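Local coordinates for protein P47 (Clostridium botulinum, PDB 6EKT), which may belong to a progenitor toxin complex that protects botulinum neurotoxin in the gut, and resembles tubular lipid-binding (TULIP) proteins, at residues T86-G91 with I105-E110. Residues are numbered along the deposited sequence; the frame is centred on the assembly and turned at random.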
loop_
_atom_site.group_PDB
_atom_site.type_symbol
_atom_site.label_atom_id
_atom_site.label_comp_id
_atom_site.label_asym_id
_atom_site.label_seq_id
_atom_site.Cartn_x
_atom_site.Cartn_y
_atom_site.Cartn_z
ATOM N N THR A 86 -27.570 -4.072 12.649
ATOM C CA THR A 86 -28.635 -3.919 11.652
ATOM C C THR A 86 -29.966 -3.512 12.318
ATOM O O THR A 86 -30.945 -4.262 12.241
ATOM C CB THR A 86 -28.821 -5.187 10.780
ATOM O OG1 THR A 86 -29.240 -6.280 11.609
ATOM C CG2 THR A 86 -27.524 -5.579 10.049
ATOM N N PRO A 87 -30.005 -2.323 12.973
ATOM C CA PRO A 87 -31.203 -1.894 13.695
ATOM C C PRO A 87 -32.454 -1.931 12.799
ATOM O O PRO A 87 -32.430 -1.441 11.660
ATOM C CB PRO A 87 -30.869 -0.459 14.140
ATOM C CG PRO A 87 -29.741 -0.027 13.248
ATOM C CD PRO A 87 -28.950 -1.285 13.030
ATOM N N ILE A 88 -33.499 -2.569 13.309
ATOM C CA ILE A 88 -34.792 -2.696 12.622
ATOM C C ILE A 88 -35.709 -1.576 13.123
ATOM O O ILE A 88 -36.023 -1.510 14.316
ATOM C CB ILE A 88 -35.450 -4.082 12.882
ATOM C CG1 ILE A 88 -34.523 -5.221 12.432
ATOM C CG2 ILE A 88 -36.780 -4.217 12.136
ATOM C CD1 ILE A 88 -34.715 -6.512 13.201
ATOM N N LYS A 89 -36.139 -0.705 12.214
ATOM C CA LYS A 89 -37.079 0.364 12.589
ATOM C C LYS A 89 -38.524 -0.122 12.733
ATOM O O LYS A 89 -39.265 0.390 13.579
ATOM C CB LYS A 89 -36.979 1.596 11.668
ATOM C CG LYS A 89 -37.359 1.409 10.202
ATOM C CD LYS A 89 -37.482 2.760 9.492
ATOM C CE LYS A 89 -37.175 2.643 8.005
ATOM N NZ LYS A 89 -36.998 3.978 7.354
ATOM N N GLU A 90 -38.917 -1.091 11.904
ATOM C CA GLU A 90 -40.257 -1.686 11.955
ATOM C C GLU A 90 -40.271 -3.089 11.345
ATOM O O GLU A 90 -39.454 -3.429 10.479
ATOM C CB GLU A 90 -41.319 -0.788 11.288
ATOM C CG GLU A 90 -41.157 -0.625 9.787
ATOM C CD GLU A 90 -42.378 -0.042 9.112
ATOM O OE1 GLU A 90 -43.419 -0.726 9.037
ATOM O OE2 GLU A 90 -42.298 1.104 8.649
ATOM N N GLY A 91 -41.231 -3.883 11.795
ATOM C CA GLY A 91 -41.355 -5.255 11.348
ATOM C C GLY A 91 -41.851 -6.184 12.434
ATOM O O GLY A 91 -42.167 -5.755 13.550
ATOM N N ILE A 105 -35.540 -3.446 17.614
ATOM C CA ILE A 105 -34.615 -4.582 17.777
ATOM C C ILE A 105 -33.324 -4.276 16.995
ATOM O O ILE A 105 -33.376 -3.793 15.846
ATOM C CB ILE A 105 -35.284 -5.941 17.392
ATOM C CG1 ILE A 105 -36.169 -6.477 18.539
ATOM C CG2 ILE A 105 -34.259 -7.025 17.071
ATOM C CD1 ILE A 105 -37.354 -5.621 18.916
ATOM N N ASN A 106 -32.182 -4.561 17.632
ATOM C CA ASN A 106 -30.866 -4.115 17.155
ATOM C C ASN A 106 -29.841 -5.281 17.128
ATOM O O ASN A 106 -28.988 -5.395 18.028
ATOM C CB ASN A 106 -30.401 -2.922 18.018
ATOM C CG ASN A 106 -29.186 -2.213 17.449
ATOM O OD1 ASN A 106 -28.832 -2.376 16.271
ATOM N ND2 ASN A 106 -28.543 -1.399 18.288
ATOM N N PRO A 107 -29.925 -6.157 16.094
ATOM C CA PRO A 107 -29.035 -7.314 16.001
ATOM C C PRO A 107 -27.600 -6.932 15.648
ATOM O O PRO A 107 -27.356 -5.917 14.979
ATOM C CB PRO A 107 -29.644 -8.142 14.855
ATOM C CG PRO A 107 -31.037 -7.592 14.648
ATOM C CD PRO A 107 -30.874 -6.133 14.965
ATOM N N VAL A 108 -26.666 -7.747 16.132
ATOM C CA VAL A 108 -25.272 -7.646 15.732
ATOM C C VAL A 108 -24.929 -8.931 14.995
ATOM O O VAL A 108 -25.029 -10.039 15.557
ATOM C CB VAL A 108 -24.328 -7.438 16.944
ATOM C CG1 VAL A 108 -22.881 -7.279 16.483
ATOM C CG2 VAL A 108 -24.770 -6.234 17.762
ATOM N N LEU A 109 -24.557 -8.772 13.729
ATOM C CA LEU A 109 -24.161 -9.875 12.899
ATOM C C LEU A 109 -22.686 -9.760 12.529
ATOM O O LEU A 109 -22.060 -8.695 12.688
ATOM C CB LEU A 109 -25.009 -9.916 11.619
ATOM C CG LEU A 109 -26.531 -9.796 11.770
ATOM C CD1 LEU A 109 -27.227 -9.643 10.424
ATOM C CD2 LEU A 109 -27.078 -10.995 12.518
ATOM N N GLU A 110 -22.141 -10.869 12.046
ATOM C CA GLU A 110 -20.891 -10.849 11.315
ATOM C C GLU A 110 -21.135 -11.433 9.942
ATOM O O GLU A 110 -21.698 -12.519 9.816
ATOM C CB GLU A 110 -19.786 -11.605 12.060
ATOM C CG GLU A 110 -19.092 -10.731 13.077
ATOM C CD GLU A 110 -17.913 -11.397 13.763
ATOM O OE1 GLU A 110 -17.571 -10.943 14.863
ATOM O OE2 GLU A 110 -17.314 -12.357 13.213
HETATM O O HOH W 1 -33.683 -1.066 16.033
#
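T86-P87-I88, at the end of strand 81-88, runs antiparallel to I105-N106-P107, the loop leading into strand 108-118, in a sheet of this TULIP-like protein. Two backbone hydrogen bonds join them: T86 N to P107 O at 3.0 Å and a nearly straight one from I88 N to I105 O at 2.8 Å. Between them P87 and N106 face each other with their CA atoms 4.1 Å apart, neither giving an N-H to the other: P87 has none, and that of N106 goes to D145. Beyond I88 the chain turns a corner, and K89 and E90 form a classic beta bulge against V67.

CD1 of I88 reaches CG2 of I105 at 3.9 Å, the two side chains lying alongside and pointing the same way, and also meets CG of P107. I105 and P107 in turn rest on F158 of helix 152-168. T86 crosses P107 at about a right angle; its OG1, between backbone N and carbonyl carbon (chi1 64°), sits over that ring, 3.7 Å from P107 CD, buried and without a polar partner, while CG2 meets L109 CD1. N106 lies beside P87, OD1 3.4 Å from P87 CD. One water donates to both I88 O and I105 O, the latter at 2.8 Å.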